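Local coordinates for cobalamin-binding protein (Desulfitobacterium hafniense, PDB 4JGI), which binds methylcobalamin through a Rossmann-like domain and probably serves as the corrinoid, methyl-carrying component of an O-demethylase system, at residues K91-T96 against V139-V144; L152-M157 against C187-A192. One frame throughout, in Å; residues are numbered along the deposited sequence.

Contact 1: residues K91-T96 against V139-V144; sequences KIVLAT and VNPEIV
Val93 is packed tightly against the helix end and turn that precede its partner strand: its CG2 meets Val139 CG2 at 3.7 Å and also touches CG of the Pro141 ring, the side chains crossing at a slant. With Val93 CG1 anti to the backbone N (chi1 167°), CG2 falls anti to the carbonyl carbon and is directed at both partners. Val and Pro suit the place, since compact apolar groups can fill it without a polar end to satisfy. Leu123 and Lys135 also touch Val93. On the other face of the sheet Ile92 and Ile143 lie side by side, pointing the same way, with Ile92 CG1 4.0 Å from Ile143 CB; their branched side chains favour extended backbone. These strands are neighbours in the parallel sheet of a Rossmann-like B12-binding domain, and the bonding is regular: Val93 N gives a hydrogen bond to Ile143 O (2.9 Å), while Ile143 N reaches Lys91 O at 3.3 Å. Toward solvent the fit changes character. Glu142, its chain folded back at chi2 (67°), brings OE1 to 2.9 Å from Lys91 N, whose N-H approaches that oxygen on its anti side, 29° out of the carboxylate plane. Lys91 lays its methylenes past the C-terminal end of helix 129-139, CD 3.5 Å from Val139 O, whereas its ammonium goes to a salt bridge with Glu119 on the neighbouring strand.

Contact 2: residues L152-M157 against C187-A192; sequences LALDSM and CQRVGA
The apolar contact centres on Val190, which sets both methyls against the helix that holds Met157. Its CG1 lies 3.8 Å from Met157 CB, and CG2 is as close to that same carbon while also resting 3.8 Å from Leu154 O. With CG1 anti to the backbone N (chi1 166°), the two branches straddle the Met157 methylene, and a beta-branched residue can do this close to its own helix, where the backbones come within 6.0 Å between the CA atoms of Met157 and Val190. An alanine here would lack both methyls and would probably leave a gap beside the Met157 CB and the Leu154 carbonyl. Met157 is flexible and unbranched, and its extended chain carries the sulfur onward from Val190; Ile177 of strand 174-178 touches this side chain. Helices 151-166 and 184-190 thus pack together over the Rossmann-like sheet, with the side chain of Met157 about 7 Å from the bound methylcobalamin. The charged contact is looser. Arg189 bends at chi3 (39°) and presents the edge of its guanidinium to Asp155, NH1 standing 3.9 Å from OD1 in a long salt bridge with the two planes nearly perpendicular (87°). Leu154 CD1 also lies at the guanidinium's edge, nearest to NH2. Backbone bonds finish helix 184-190 in a Schellman motif: Ala192 N reaches Cys187 O at 3.2 Å and Gly191 N bonds Gln188 O weakly, with Gly191 taking the positive phi that glycine accommodates easily. Gly191 N also reaches Cys187 O, from the opposite face of that carbonyl's plane to Ala192 N.

Overall arrangement
From the N terminus, the chain first builds the helices up to 60-77 and then enters the sheet at strand 91-96. Contact 1 closes the excursion through helix 104-115, strand 119-122 and helix 129-139 by bringing strand 143-147 beside 91-96. Helix 151-166 follows, and contact 2 closes the next excursion, through strand 174-178, when helix 184-190 returns to it. The two loops lie in series, neither nested nor crossed; their centres lie about 16 Å apart and their nearest atoms about 6 Å, with no touch between them. Contact 1 joins strands within the sheet, whereas contact 2 joins two helices packed beside it; strand 143-147 leading into helix 151-166 connects them along the chain.

Contact 1: residues K91-T96 against V139-V144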
ATOM      1  N   LYS A  91      -3.107  10.481  -1.055  1.00 21.70           N
ATOM      2  CA  LYS A  91      -2.127  10.639   0.002  1.00 19.74           C
ATOM      3  C   LYS A  91      -2.424   9.686   1.127  1.00 17.94           C
ATOM      4  O   LYS A  91      -3.554   9.491   1.508  1.00 18.82           O
ATOM      5  CB  LYS A  91      -2.133  12.049   0.526  1.00 21.65           C
ATOM      6  CG  LYS A  91      -1.711  13.157  -0.412  1.00 24.51           C
ATOM      7  CD  LYS A  91      -1.940  14.525   0.288  1.00 31.58           C
ATOM      8  CE  LYS A  91      -2.195  15.609  -0.733  1.00 44.62           C
ATOM      9  NZ  LYS A  91      -0.988  15.834  -1.557  1.00 61.97           N
ATOM     10  N   ILE A  92      -1.366   9.069   1.658  1.00 17.36           N
ATOM     11  CA  ILE A  92      -1.415   8.205   2.799  1.00 16.04           C
ATOM     12  C   ILE A  92      -0.467   8.681   3.879  1.00 16.83           C
ATOM     13  O   ILE A  92       0.703   8.987   3.569  1.00 19.36           O
ATOM     14  CB  ILE A  92      -0.976   6.767   2.491  1.00 17.76           C
ATOM     15  CG1 ILE A  92      -1.814   6.177   1.389  1.00 19.40           C
ATOM     16  CG2 ILE A  92      -1.105   5.920   3.739  1.00 18.51           C
ATOM     17  CD1 ILE A  92      -1.463   4.774   0.954  1.00 21.73           C
ATOM     18  N   VAL A  93      -0.961   8.872   5.124  1.00 14.78           N
ATOM     19  CA  VAL A  93      -0.093   9.131   6.245  1.00 15.67           C
ATOM     20  C   VAL A  93       0.088   7.782   6.922  1.00 14.62           C
ATOM     21  O   VAL A  93      -0.906   7.116   7.270  1.00 15.45           O
ATOM     22  CB  VAL A  93      -0.686  10.188   7.213  1.00 15.61           C
ATOM     23  CG1 VAL A  93       0.075  10.202   8.515  1.00 17.56           C
ATOM     24  CG2 VAL A  93      -0.703  11.566   6.580  1.00 18.08           C
ATOM     25  N   LEU A  94       1.327   7.366   7.081  1.00 14.53           N
ATOM     26  CA  LEU A  94       1.700   5.991   7.481  1.00 14.55           C
ATOM     27  C   LEU A  94       2.587   6.019   8.695  1.00 14.79           C
ATOM     28  O   LEU A  94       3.524   6.786   8.721  1.00 16.42           O
ATOM     29  CB  LEU A  94       2.409   5.321   6.298  1.00 17.41           C
ATOM     30  CG  LEU A  94       2.907   3.881   6.452  1.00 16.76           C
ATOM     31  CD1 LEU A  94       1.717   2.937   6.729  1.00 16.75           C
ATOM     32  CD2 LEU A  94       3.659   3.413   5.196  1.00 17.81           C
ATOM     33  N   ALA A  95       2.329   5.184   9.705  1.00 15.12           N
ATOM     34  CA  ALA A  95       3.157   5.128  10.905  1.00 14.38           C
ATOM     35  C   ALA A  95       3.082   3.833  11.582  1.00 15.91           C
ATOM     36  O   ALA A  95       2.031   3.159  11.574  1.00 16.18           O
ATOM     37  CB  ALA A  95       2.594   6.167  11.895  1.00 17.84           C
ATOM     38  N   THR A  96       4.196   3.437  12.196  1.00 15.40           N
ATOM     39  CA  THR A  96       4.172   2.451  13.201  1.00 16.79           C
ATOM     40  C   THR A  96       3.922   3.220  14.514  1.00 17.42           C
ATOM     41  O   THR A  96       4.622   4.176  14.803  1.00 19.73           O
ATOM     42  CB  THR A  96       5.459   1.612  13.221  1.00 16.74           C
ATOM     43  OG1 THR A  96       5.539   0.778  12.034  1.00 19.33           O
ATOM     44  CG2 THR A  96       5.519   0.781  14.475  1.00 21.17           C
ATOM     45  N   VAL A 139      -1.632  17.664   6.013  1.00 19.69           N
ATOM     46  CA  VAL A 139      -1.617  17.216   4.634  1.00 20.60           C
ATOM     47  C   VAL A 139      -2.970  16.708   4.099  1.00 19.79           C
ATOM     48  O   VAL A 139      -3.147  16.477   2.915  1.00 23.74           O
ATOM     49  CB  VAL A 139      -0.480  16.216   4.371  1.00 26.68           C
ATOM     50  CG1 VAL A 139       0.814  16.664   5.037  1.00 30.78           C
ATOM     51  CG2 VAL A 139      -0.788  14.850   4.923  1.00 22.83           C
ATOM     52  N   ASN A 140      -3.961  16.581   4.972  1.00 18.86           N
ATOM     53  CA  ASN A 140      -5.289  16.129   4.579  1.00 23.23           C
ATOM     54  C   ASN A 140      -5.290  14.867   3.691  1.00 19.74           C
ATOM     55  O   ASN A 140      -5.775  14.851   2.547  1.00 21.76           O
ATOM     56  CB  ASN A 140      -6.139  17.266   3.972  1.00 24.97           C
ATOM     57  CG  ASN A 140      -6.948  18.015   5.067  1.00 31.05           C
ATOM     58  OD1 ASN A 140      -7.756  17.465   5.912  1.00 39.88           O
ATOM     59  ND2 ASN A 140      -6.739  19.239   5.067  1.00 29.64           N
ATOM     60  N   PRO A 141      -4.772  13.772   4.262  1.00 21.10           N
ATOM     61  CA  PRO A 141      -4.707  12.581   3.444  1.00 19.03           C
ATOM     62  C   PRO A 141      -6.038  11.928   3.248  1.00 17.21           C
ATOM     63  O   PRO A 141      -6.940  12.046   4.074  1.00 21.41           O
ATOM     64  CB  PRO A 141      -3.875  11.641   4.304  1.00 20.50           C
ATOM     65  CG  PRO A 141      -4.244  12.025   5.718  1.00 20.81           C
ATOM     66  CD  PRO A 141      -4.320  13.530   5.667  1.00 19.53           C
ATOM     67  N   GLU A 142      -6.123  11.139   2.200  1.00 18.44           N
ATOM     68  CA  GLU A 142      -7.276  10.237   2.009  1.00 20.28           C
ATOM     69  C   GLU A 142      -7.308   9.053   2.968  1.00 16.59           C
ATOM     70  O   GLU A 142      -8.370   8.516   3.321  1.00 17.29           O
ATOM     71  CB  GLU A 142      -7.226   9.686   0.596  1.00 22.29           C
ATOM     72  CG  GLU A 142      -7.622  10.621  -0.563  1.00 24.28           C
ATOM     73  CD  GLU A 142      -6.746  11.844  -0.904  1.00 32.69           C
ATOM     74  OE1 GLU A 142      -5.537  11.920  -0.670  1.00 27.34           O
ATOM     75  OE2 GLU A 142      -7.327  12.816  -1.450  1.00 43.09           O
ATOM     76  N   ILE A 143      -6.117   8.572   3.328  1.00 17.06           N
ATOM     77  CA  ILE A 143      -5.894   7.330   4.095  1.00 15.59           C
ATOM     78  C   ILE A 143      -4.868   7.544   5.202  1.00 15.53           C
ATOM     79  O   ILE A 143      -3.837   8.231   4.982  1.00 16.26           O
ATOM     80  CB  ILE A 143      -5.405   6.194   3.178  1.00 16.22           C
ATOM     81  CG1 ILE A 143      -6.393   5.963   2.038  1.00 17.85           C
ATOM     82  CG2 ILE A 143      -5.168   4.912   3.987  1.00 17.13           C
ATOM     83  CD1 ILE A 143      -5.921   5.100   0.879  1.00 23.54           C
ATOM     84  N   VAL A 144      -5.171   6.995   6.361  1.00 14.91           N
ATOM     85  CA  VAL A 144      -4.214   6.846   7.441  1.00 15.10           C
ATOM     86  C   VAL A 144      -3.956   5.368   7.637  1.00 15.97           C
ATOM     87  O   VAL A 144      -4.891   4.591   7.779  1.00 16.76           O
ATOM     88  CB  VAL A 144      -4.710   7.449   8.741  1.00 15.69           C
ATOM     89  CG1 VAL A 144      -3.682   7.230   9.878  1.00 19.20           C
ATOM     90  CG2 VAL A 144      -4.916   8.931   8.561  1.00 19.67           C
TER

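Contact 2: residues L152-M157 against C187-A192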
ATOM      1  N   LEU A 152       0.058  -2.861  23.554  1.00 25.97           N
ATOM      2  CA  LEU A 152       0.108  -1.405  23.777  1.00 29.23           C
ATOM      3  C   LEU A 152      -0.048  -0.592  22.487  1.00 26.05           C
ATOM      4  O   LEU A 152      -0.643   0.519  22.450  1.00 25.70           O
ATOM      5  CB  LEU A 152       1.439  -1.022  24.421  1.00 35.64           C
ATOM      6  CG  LEU A 152       1.652   0.318  25.089  1.00 50.73           C
ATOM      7  CD1 LEU A 152       0.905   0.282  26.419  1.00 64.19           C
ATOM      8  CD2 LEU A 152       3.151   0.653  25.325  1.00 51.48           C
ATOM      9  N   ALA A 153       0.570  -1.110  21.417  1.00 22.03           N
ATOM     10  CA  ALA A 153       0.451  -0.478  20.098  1.00 20.84           C
ATOM     11  C   ALA A 153      -0.968  -0.575  19.604  1.00 19.84           C
ATOM     12  O   ALA A 153      -1.462   0.354  18.946  1.00 20.10           O
ATOM     13  CB  ALA A 153       1.442  -1.193  19.075  1.00 21.58           C
ATOM     14  N   LEU A 154      -1.598  -1.693  19.773  1.00 20.59           N
ATOM     15  CA  LEU A 154      -2.967  -1.856  19.309  1.00 22.40           C
ATOM     16  C   LEU A 154      -3.858  -0.827  20.057  1.00 22.86           C
ATOM     17  O   LEU A 154      -4.786  -0.208  19.452  1.00 23.11           O
ATOM     18  CB  LEU A 154      -3.453  -3.271  19.443  1.00 21.16           C
ATOM     19  CG  LEU A 154      -2.563  -4.343  18.811  1.00 26.70           C
ATOM     20  CD1 LEU A 154      -3.201  -5.686  19.084  1.00 31.55           C
ATOM     21  CD2 LEU A 154      -2.391  -4.011  17.324  1.00 25.46           C
ATOM     22  N   ASP A 155      -3.610  -0.665  21.365  1.00 21.83           N
ATOM     23  CA  ASP A 155      -4.221   0.433  22.101  1.00 22.74           C
ATOM     24  C   ASP A 155      -3.946   1.832  21.497  1.00 21.04           C
ATOM     25  O   ASP A 155      -4.877   2.680  21.381  1.00 22.20           O
ATOM     26  CB  ASP A 155      -3.790   0.397  23.578  1.00 22.15           C
ATOM     27  CG  ASP A 155      -4.368  -0.761  24.307  1.00 35.08           C
ATOM     28  OD1 ASP A 155      -5.341  -1.347  23.777  1.00 40.97           O
ATOM     29  OD2 ASP A 155      -3.791  -1.140  25.347  1.00 47.66           O
ATOM     30  N   SER A 156      -2.706   2.123  21.106  1.00 21.40           N
ATOM     31  CA  SER A 156      -2.389   3.393  20.505  1.00 18.94           C
ATOM     32  C   SER A 156      -3.138   3.571  19.166  1.00 18.55           C
ATOM     33  O   SER A 156      -3.447   4.685  18.785  1.00 19.42           O
ATOM     34  CB  SER A 156      -0.887   3.565  20.222  1.00 22.11           C
ATOM     35  OG  SER A 156      -0.119   3.504  21.374  1.00 26.41           O
ATOM     36  N   MET A 157      -3.356   2.495  18.428  1.00 19.19           N
ATOM     37  CA  MET A 157      -4.188   2.570  17.211  1.00 17.63           C
ATOM     38  C   MET A 157      -5.589   3.100  17.553  1.00 17.46           C
ATOM     39  O   MET A 157      -6.111   3.987  16.857  1.00 17.51           O
ATOM     40  CB  MET A 157      -4.321   1.277  16.450  1.00 20.28           C
ATOM     41  CG  MET A 157      -3.080   0.699  15.851  1.00 20.18           C
ATOM     42  SD  MET A 157      -3.427  -0.892  15.086  1.00 23.12           S
ATOM     43  CE  MET A 157      -1.847  -1.356  14.372  1.00 24.30           C
ATOM     44  N   CYS A 187      -9.642  -4.840  14.242  1.00 24.11           N
ATOM     45  CA  CYS A 187     -10.106  -3.767  13.398  1.00 20.99           C
ATOM     46  C   CYS A 187     -11.345  -3.102  14.049  1.00 24.00           C
ATOM     47  O   CYS A 187     -11.427  -1.897  14.180  1.00 24.10           O
ATOM     48  CB  CYS A 187     -10.432  -4.281  12.016  1.00 23.17           C
ATOM     49  SG  CYS A 187     -10.999  -3.057  10.839  1.00 28.67           S
ATOM     50  N   GLN A 188     -12.279  -3.950  14.475  1.00 27.33           N
ATOM     51  CA  GLN A 188     -13.436  -3.459  15.239  1.00 26.23           C
ATOM     52  C   GLN A 188     -13.115  -2.731  16.559  1.00 25.82           C
ATOM     53  O   GLN A 188     -13.685  -1.672  16.837  1.00 29.69           O
ATOM     54  CB  GLN A 188     -14.350  -4.616  15.530  1.00 31.56           C
ATOM     55  CG  GLN A 188     -15.004  -5.062  14.236  1.00 42.10           C
ATOM     56  CD  GLN A 188     -15.900  -3.988  13.630  1.00 54.82           C
ATOM     57  OE1 GLN A 188     -16.724  -3.413  14.344  1.00 74.38           O
ATOM     58  NE2 GLN A 188     -15.747  -3.700  12.312  1.00 61.07           N
ATOM     59  N   ARG A 189     -12.169  -3.245  17.315  1.00 25.72           N
ATOM     60  CA  ARG A 189     -11.813  -2.626  18.581  1.00 25.26           C
ATOM     61  C   ARG A 189     -11.146  -1.245  18.359  1.00 23.48           C
ATOM     62  O   ARG A 189     -11.366  -0.271  19.073  1.00 28.63           O
ATOM     63  CB  ARG A 189     -10.879  -3.527  19.395  1.00 32.05           C
ATOM     64  CG  ARG A 189     -10.619  -2.985  20.803  1.00 41.89           C
ATOM     65  CD  ARG A 189     -10.142  -4.101  21.741  1.00 60.42           C
ATOM     66  NE  ARG A 189      -9.229  -5.038  21.064  1.00 77.49           N
ATOM     67  CZ  ARG A 189      -7.905  -4.892  20.951  1.00 79.31           C
ATOM     68  NH1 ARG A 189      -7.270  -3.849  21.481  1.00 98.17           N
ATOM     69  NH2 ARG A 189      -7.207  -5.812  20.300  1.00 75.31           N
ATOM     70  N   VAL A 190     -10.340  -1.172  17.322  1.00 24.79           N
ATOM     71  CA  VAL A 190      -9.674   0.044  16.951  1.00 22.56           C
ATOM     72  C   VAL A 190     -10.617   1.086  16.374  1.00 21.67           C
ATOM     73  O   VAL A 190     -10.379   2.304  16.539  1.00 22.72           O
ATOM     74  CB  VAL A 190      -8.468  -0.255  15.986  1.00 20.63           C
ATOM     75  CG1 VAL A 190      -7.951   0.987  15.301  1.00 23.76           C
ATOM     76  CG2 VAL A 190      -7.406  -0.972  16.755  1.00 25.18           C
ATOM     77  N   GLY A 191     -11.623   0.648  15.627  1.00 21.64           N
ATOM     78  CA  GLY A 191     -12.437   1.590  14.938  1.00 22.00           C
ATOM     79  C   GLY A 191     -11.976   1.906  13.545  1.00 20.04           C
ATOM     80  O   GLY A 191     -12.358   2.899  12.948  1.00 21.78           O
ATOM     81  N   ALA A 192     -11.122   1.027  12.978  1.00 20.03           N
ATOM     82  CA  ALA A 192     -10.660   1.204  11.602  1.00 20.08           C
ATOM     83  C   ALA A 192     -11.651   0.871  10.537  1.00 18.40           C
ATOM     84  O   ALA A 192     -12.629   0.136  10.816  1.00 24.02           O
ATOM     85  CB  ALA A 192      -9.344   0.414  11.406  1.00 19.84           C
TER